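Local coordinates for uncharacterized protein (Thermus thermophilus HB8, PDB 6SCE) that probably cuts DNA in type III CRISPR defence once a cyclic oligoadenylate, bound at a CARF domain, activates it, at residues V365-L379 against L390-Y402. Numbering follows the deposited sequence.
With nucleotides of chain B.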
loop_
_atom_site.group_PDB
_atom_site.type_symbol
_atom_site.label_atom_id
_atom_site.label_comp_id
_atom_site.label_asym_id
_atom_site.label_seq_id
_atom_site.Cartn_x
_atom_site.Cartn_y
_atom_site.Cartn_z
ATOM N N VAL A 365 -10.416 13.873 22.234
ATOM C CA VAL A 365 -11.543 14.446 21.528
ATOM C C VAL A 365 -12.386 15.334 22.461
ATOM O O VAL A 365 -12.721 16.467 22.119
ATOM C CB VAL A 365 -12.423 13.333 20.935
ATOM C CG1 VAL A 365 -13.728 13.873 20.368
ATOM C CG2 VAL A 365 -11.648 12.592 19.862
ATOM N N GLU A 366 -12.722 14.805 23.621
ATOM C CA GLU A 366 -13.616 15.510 24.537
ATOM C C GLU A 366 -12.986 16.817 25.015
ATOM O O GLU A 366 -13.645 17.850 25.002
ATOM C CB GLU A 366 -14.065 14.605 25.691
ATOM C CG GLU A 366 -15.199 13.682 25.239
ATOM C CD GLU A 366 -15.446 12.480 26.139
ATOM O OE1 GLU A 366 -14.986 12.478 27.298
ATOM O OE2 GLU A 366 -16.110 11.531 25.663
ATOM N N GLU A 367 -11.709 16.773 25.376
ATOM C CA GLU A 367 -10.982 17.982 25.752
ATOM C C GLU A 367 -10.900 18.964 24.587
ATOM O O GLU A 367 -11.140 20.156 24.759
ATOM C CB GLU A 367 -9.606 17.627 26.309
ATOM C CG GLU A 367 -8.731 18.809 26.693
ATOM C CD GLU A 367 -9.228 19.585 27.909
ATOM O OE1 GLU A 367 -10.180 19.151 28.569
ATOM O OE2 GLU A 367 -8.647 20.649 28.190
ATOM N N ALA A 368 -10.606 18.474 23.384
ATOM C CA ALA A 368 -10.536 19.344 22.225
ATOM C C ALA A 368 -11.844 20.073 21.962
ATOM O O ALA A 368 -11.837 21.282 21.660
ATOM C CB ALA A 368 -10.127 18.563 20.991
ATOM N N LEU A 369 -12.956 19.355 22.070
ATOM C CA LEU A 369 -14.266 19.928 21.791
ATOM C C LEU A 369 -14.689 20.913 22.883
ATOM O O LEU A 369 -15.394 21.883 22.617
ATOM C CB LEU A 369 -15.321 18.825 21.625
ATOM C CG LEU A 369 -15.143 17.964 20.358
ATOM C CD1 LEU A 369 -16.190 16.861 20.357
ATOM C CD2 LEU A 369 -15.190 18.783 19.066
ATOM N N ARG A 370 -14.237 20.665 24.099
ATOM C CA ARG A 370 -14.483 21.551 25.234
ATOM C C ARG A 370 -13.797 22.901 25.012
ATOM O O ARG A 370 -14.395 23.969 25.202
ATOM C CB ARG A 370 -13.931 20.863 26.480
ATOM C CG ARG A 370 -14.187 21.537 27.815
ATOM C CD ARG A 370 -13.797 20.589 28.950
ATOM N NE ARG A 370 -14.525 19.316 28.846
ATOM C CZ ARG A 370 -13.985 18.095 28.723
ATOM N NH1 ARG A 370 -14.791 17.037 28.628
ATOM N NH2 ARG A 370 -12.667 17.902 28.710
ATOM N N ARG A 371 -12.539 22.835 24.582
ATOM C CA ARG A 371 -11.718 24.012 24.346
ATOM C C ARG A 371 -11.921 24.670 22.994
ATOM O O ARG A 371 -11.266 25.665 22.692
ATOM C CB ARG A 371 -10.245 23.653 24.498
ATOM C CG ARG A 371 -9.839 23.332 25.924
ATOM C CD ARG A 371 -8.439 22.748 25.976
ATOM N NE ARG A 371 -7.426 23.667 25.459
ATOM C CZ ARG A 371 -6.518 24.313 26.192
ATOM N NH1 ARG A 371 -6.460 24.171 27.514
ATOM N NH2 ARG A 371 -5.649 25.112 25.587
ATOM N N GLY A 372 -12.804 24.126 22.170
ATOM C CA GLY A 372 -13.048 24.681 20.847
ATOM C C GLY A 372 -11.984 24.400 19.795
ATOM O O GLY A 372 -11.992 25.034 18.743
ATOM N N HIS A 373 -11.091 23.439 20.041
ATOM C CA HIS A 373 -10.105 23.025 19.011
ATOM C C HIS A 373 -10.807 22.196 17.932
ATOM O O HIS A 373 -11.447 21.202 18.264
ATOM C CB HIS A 373 -9.008 22.166 19.620
ATOM C CG HIS A 373 -8.242 22.840 20.714
ATOM N ND1 HIS A 373 -7.960 24.187 20.703
ATOM C CD2 HIS A 373 -7.689 22.347 21.847
ATOM C CE1 HIS A 373 -7.285 24.503 21.792
ATOM N NE2 HIS A 373 -7.095 23.403 22.497
ATOM N N PRO A 374 -10.704 22.600 16.649
ATOM C CA PRO A 374 -11.177 21.730 15.577
ATOM C C PRO A 374 -10.508 20.352 15.684
ATOM O O PRO A 374 -9.291 20.277 15.872
ATOM C CB PRO A 374 -10.718 22.441 14.313
ATOM C CG PRO A 374 -10.565 23.871 14.704
ATOM C CD PRO A 374 -10.136 23.856 16.132
ATOM N N VAL A 375 -11.296 19.291 15.586
ATOM C CA VAL A 375 -10.769 17.939 15.680
ATOM C C VAL A 375 -10.980 17.225 14.366
ATOM O O VAL A 375 -12.119 16.903 14.032
ATOM C CB VAL A 375 -11.486 17.118 16.760
ATOM C CG1 VAL A 375 -10.835 15.741 16.880
ATOM C CG2 VAL A 375 -11.426 17.818 18.082
ATOM N N HIS A 376 -9.892 16.957 13.648
ATOM C CA HIS A 376 -9.942 16.212 12.382
ATOM C C HIS A 376 -9.588 14.742 12.655
ATOM O O HIS A 376 -8.684 14.442 13.427
ATOM C CB HIS A 376 -8.967 16.783 11.362
ATOM C CG HIS A 376 -9.257 18.198 10.975
ATOM N ND1 HIS A 376 -9.955 18.524 9.832
ATOM C CD2 HIS A 376 -8.953 19.368 11.578
ATOM C CE1 HIS A 376 -10.061 19.841 9.750
ATOM N NE2 HIS A 376 -9.461 20.377 10.791
ATOM N N ALA A 377 -10.318 13.835 12.036
ATOM C CA ALA A 377 -10.047 12.432 12.215
ATOM C C ALA A 377 -9.975 11.796 10.849
ATOM O O ALA A 377 -10.945 11.798 10.091
ATOM C CB ALA A 377 -11.124 11.766 13.070
ATOM N N ASN A 378 -8.820 11.249 10.530
ATOM C CA ASN A 378 -8.658 10.550 9.289
ATOM C C ASN A 378 -8.994 9.060 9.504
ATOM O O ASN A 378 -8.470 8.421 10.411
ATOM C CB ASN A 378 -7.218 10.672 8.792
ATOM C CG ASN A 378 -6.994 9.857 7.549
ATOM O OD1 ASN A 378 -6.673 8.644 7.616
ATOM N ND2 ASN A 378 -7.259 10.471 6.405
ATOM N N LEU A 379 -9.824 8.512 8.635
ATOM C CA LEU A 379 -10.284 7.130 8.755
ATOM C C LEU A 379 -9.724 6.174 7.701
ATOM O O LEU A 379 -10.219 5.064 7.541
ATOM C CB LEU A 379 -11.817 7.115 8.761
ATOM C CG LEU A 379 -12.459 7.871 9.928
ATOM C CD1 LEU A 379 -13.968 7.899 9.816
ATOM C CD2 LEU A 379 -12.077 7.256 11.268
ATOM N N LEU A 390 -11.166 4.546 16.204
ATOM C CA LEU A 390 -11.019 5.975 16.119
ATOM C C LEU A 390 -12.384 6.608 15.927
ATOM O O LEU A 390 -12.692 7.590 16.568
ATOM C CB LEU A 390 -10.062 6.365 14.986
ATOM C CG LEU A 390 -10.036 7.841 14.547
ATOM C CD1 LEU A 390 -9.839 8.776 15.703
ATOM C CD2 LEU A 390 -8.881 8.032 13.584
ATOM N N TYR A 391 -13.200 6.065 15.034
ATOM C CA TYR A 391 -14.526 6.620 14.815
ATOM C C TYR A 391 -15.343 6.625 16.124
ATOM O O TYR A 391 -16.043 7.584 16.409
ATOM C CB TYR A 391 -15.270 5.817 13.748
ATOM C CG TYR A 391 -16.736 6.129 13.714
ATOM C CD1 TYR A 391 -17.195 7.333 13.214
ATOM C CD2 TYR A 391 -17.668 5.200 14.152
ATOM C CE1 TYR A 391 -18.558 7.628 13.181
ATOM C CE2 TYR A 391 -19.027 5.481 14.122
ATOM C CZ TYR A 391 -19.465 6.692 13.636
ATOM O OH TYR A 391 -20.837 6.939 13.603
ATOM N N LEU A 392 -15.208 5.573 16.922
ATOM C CA LEU A 392 -15.997 5.434 18.155
ATOM C C LEU A 392 -15.526 6.379 19.263
ATOM O O LEU A 392 -16.267 6.623 20.229
ATOM C CB LEU A 392 -15.992 3.972 18.635
ATOM C CG LEU A 392 -16.814 3.033 17.745
ATOM C CD1 LEU A 392 -16.541 1.587 18.061
ATOM C CD2 LEU A 392 -18.309 3.312 17.835
ATOM N N ALA A 393 -14.319 6.900 19.123
ATOM C CA ALA A 393 -13.803 7.942 20.010
ATOM C C ALA A 393 -14.408 9.304 19.726
ATOM O O ALA A 393 -14.315 10.203 20.551
ATOM C CB ALA A 393 -12.301 8.048 19.880
ATOM N N LEU A 394 -14.970 9.480 18.531
ATOM C CA LEU A 394 -15.443 10.784 18.114
ATOM C C LEU A 394 -16.732 11.155 18.846
ATOM O O LEU A 394 -17.405 10.299 19.396
ATOM C CB LEU A 394 -15.656 10.844 16.617
ATOM C CG LEU A 394 -14.372 10.492 15.839
ATOM C CD1 LEU A 394 -14.666 10.665 14.365
ATOM C CD2 LEU A 394 -13.124 11.287 16.234
ATOM N N ARG A 395 -17.005 12.451 18.888
ATOM C CA ARG A 395 -18.252 12.979 19.423
ATOM C C ARG A 395 -18.712 14.079 18.485
ATOM O O ARG A 395 -17.914 14.603 17.694
ATOM C CB ARG A 395 -18.042 13.583 20.827
ATOM C CG ARG A 395 -17.460 12.631 21.861
ATOM C CD ARG A 395 -18.415 11.533 22.288
ATOM N NE ARG A 395 -17.795 10.696 23.331
ATOM C CZ ARG A 395 -17.129 9.545 23.138
ATOM N NH1 ARG A 395 -16.976 9.005 21.929
ATOM N NH2 ARG A 395 -16.618 8.909 24.184
ATOM N N ASP A 396 -19.993 14.432 18.585
ATOM C CA ASP A 396 -20.571 15.508 17.768
ATOM C C ASP A 396 -19.643 16.726 17.772
ATOM O O ASP A 396 -19.181 17.146 18.825
ATOM C CB ASP A 396 -21.966 15.908 18.293
ATOM C CG ASP A 396 -23.016 14.831 18.085
ATOM O OD1 ASP A 396 -22.790 13.873 17.305
ATOM O OD2 ASP A 396 -24.099 14.951 18.698
ATOM N N GLY A 397 -19.339 17.253 16.589
ATOM C CA GLY A 397 -18.371 18.340 16.438
ATOM C C GLY A 397 -17.060 17.912 15.783
ATOM O O GLY A 397 -16.414 18.709 15.117
ATOM N N ALA A 398 -16.663 16.654 15.975
ATOM C CA ALA A 398 -15.468 16.131 15.307
ATOM C C ALA A 398 -15.667 16.117 13.794
ATOM O O ALA A 398 -16.788 16.021 13.273
ATOM C CB ALA A 398 -15.102 14.738 15.829
ATOM N N ARG A 399 -14.565 16.254 13.080
ATOM C CA ARG A 399 -14.598 16.307 11.648
ATOM C C ARG A 399 -13.920 15.065 11.072
ATOM O O ARG A 399 -12.705 15.062 10.857
ATOM C CB ARG A 399 -13.882 17.561 11.183
ATOM C CG ARG A 399 -14.469 18.838 11.768
ATOM C CD ARG A 399 -13.416 19.924 11.793
ATOM N NE ARG A 399 -13.933 21.162 12.378
ATOM C CZ ARG A 399 -13.981 22.339 11.764
ATOM N NH1 ARG A 399 -13.536 22.477 10.544
ATOM N NH2 ARG A 399 -14.455 23.409 12.405
ATOM N N ALA A 400 -14.694 14.023 10.816
ATOM C CA ALA A 400 -14.131 12.776 10.225
ATOM C C ALA A 400 -14.125 12.774 8.702
ATOM O O ALA A 400 -15.061 13.260 8.048
ATOM C CB ALA A 400 -14.873 11.572 10.740
ATOM N N HIS A 401 -13.039 12.244 8.118
ATOM C CA HIS A 401 -12.942 12.171 6.666
ATOM C C HIS A 401 -12.253 10.911 6.231
ATOM O O HIS A 401 -11.605 10.227 7.029
ATOM C CB HIS A 401 -12.214 13.389 6.102
ATOM C CG HIS A 401 -10.762 13.441 6.451
ATOM N ND1 HIS A 401 -10.257 14.309 7.396
ATOM C CD2 HIS A 401 -9.703 12.737 5.982
ATOM C CE1 HIS A 401 -8.949 14.119 7.510
ATOM N NE2 HIS A 401 -8.588 13.178 6.663
ATOM N N TYR A 402 -12.391 10.628 4.960
ATOM C CA TYR A 402 -11.771 9.487 4.324
ATOM C C TYR A 402 -11.366 9.903 2.926
ATOM O O TYR A 402 -12.226 10.236 2.082
ATOM C CB TYR A 402 -12.761 8.324 4.282
ATOM C CG TYR A 402 -12.210 7.068 3.665
ATOM C CD1 TYR A 402 -12.264 6.859 2.305
ATOM C CD2 TYR A 402 -11.655 6.055 4.467
ATOM C CE1 TYR A 402 -11.766 5.707 1.729
ATOM C CE2 TYR A 402 -11.131 4.904 3.892
ATOM C CZ TYR A 402 -11.188 4.728 2.531
ATOM O OH TYR A 402 -10.667 3.601 1.918
ATOM P P A B 1 -9.051 0.693 2.849
ATOM O OP1 A B 1 -10.070 1.615 3.446
ATOM O OP2 A B 1 -8.027 0.097 3.793
ATOM O "O5'" A B 1 -9.867 -0.457 2.102
ATOM C "C5'" A B 1 -9.295 -1.739 1.855
ATOM C "C4'" A B 1 -9.942 -2.311 0.617
ATOM O "O4'" A B 1 -9.451 -1.604 -0.552
ATOM C "C3'" A B 1 -9.639 -3.798 0.403
ATOM O "O3'" A B 1 -10.770 -4.550 0.858
ATOM C "C2'" A B 1 -9.394 -3.881 -1.111
ATOM O "O2'" A B 1 -10.597 -4.096 -1.817
ATOM C "C1'" A B 1 -8.815 -2.508 -1.427
ATOM N N9 A B 1 -7.369 -2.391 -1.232
ATOM C C8 A B 1 -6.722 -1.379 -0.580
ATOM N N7 A B 1 -5.423 -1.542 -0.578
ATOM C C5 A B 1 -5.207 -2.712 -1.286
ATOM C C6 A B 1 -4.035 -3.413 -1.626
ATOM N N6 A B 1 -2.817 -3.015 -1.268
ATOM N N1 A B 1 -4.172 -4.553 -2.347
ATOM C C2 A B 1 -5.410 -4.944 -2.683
ATOM N N3 A B 1 -6.581 -4.372 -2.405
ATOM C C4 A B 1 -6.408 -3.246 -1.693
ATOM P P A B 4 -3.828 0.983 4.369
ATOM O OP1 A B 4 -3.557 0.137 3.172
ATOM O OP2 A B 4 -2.800 1.993 4.804
ATOM O "O5'" A B 4 -5.240 1.700 4.158
ATOM C "C5'" A B 4 -5.294 2.823 3.266
ATOM C "C4'" A B 4 -6.694 2.914 2.707
ATOM O "O4'" A B 4 -6.880 4.209 2.068
ATOM C "C3'" A B 4 -6.983 1.865 1.642
ATOM O "O3'" A B 4 -8.331 1.404 1.609
ATOM C "C2'" A B 4 -6.700 2.658 0.363
ATOM O "O2'" A B 4 -7.283 2.076 -0.780
ATOM C "C1'" A B 4 -7.319 3.989 0.749
ATOM N N9 A B 4 -6.942 5.112 -0.098
ATOM C C8 A B 4 -7.833 5.978 -0.679
ATOM N N7 A B 4 -7.252 6.870 -1.440
ATOM C C5 A B 4 -5.898 6.553 -1.390
ATOM C C6 A B 4 -4.759 7.125 -1.996
ATOM N N6 A B 4 -4.794 8.161 -2.841
ATOM N N1 A B 4 -3.560 6.540 -1.742
ATOM C C2 A B 4 -3.526 5.480 -0.923
ATOM N N3 A B 4 -4.526 4.872 -0.278
ATOM C C4 A B 4 -5.698 5.463 -0.554
HETATM O O HOH W 1 -14.045 19.965 15.471
HETATM O O HOH W 2 -11.283 16.385 8.669
#
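Strands 375-378 and 399-402 run parallel at 26°, joined by four backbone hydrogen bonds, Arg-399 N to Val-375 O (2.7 Å), Ala-377 N to Arg-399 O, His-401 N to Ala-377 O and Leu-379 N to His-401 O. On one face of the pair, the extended Arg-399 chain lays CD over the His-376 ring as a CH-pi contact; Pro-374 CB, just before the strand, lies over one face of the Arg-399 guanidinium. His-401 has CG wedged between backbone N and carbonyl carbon (chi1 68°), which brings its ring over Asn-378 CA, 4.0 Å from the ring centroid. A water in the plane of both imidazoles joins His-376 ND1, His-401 ND1 (2.6 Å) and Arg-399 O. With an alanine in place of His-401, this water would probably lose its ND1 partner and Asn-378 CA the ring over it. On the other face, Ala-377 CB meets Leu-394 CD2 (3.8 Å), and Leu-379 CD2 packs against Leu-390 CG. Glu-366 OE2 makes a salt bridge to Arg-395, with weak hydrogen bonds from NE (3.0 Å) and NH2; carboxylate and guanidinium planes stand 57° apart. Strand 375-378, helix 384-393 and strand 399-404 form a beta-alpha-beta crossover of a Rossmann-like CARF domain, where Tyr-402 OH donates to OP1 of A1 of chain B (2.6 Å), part of the cyclic oligoadenylate site.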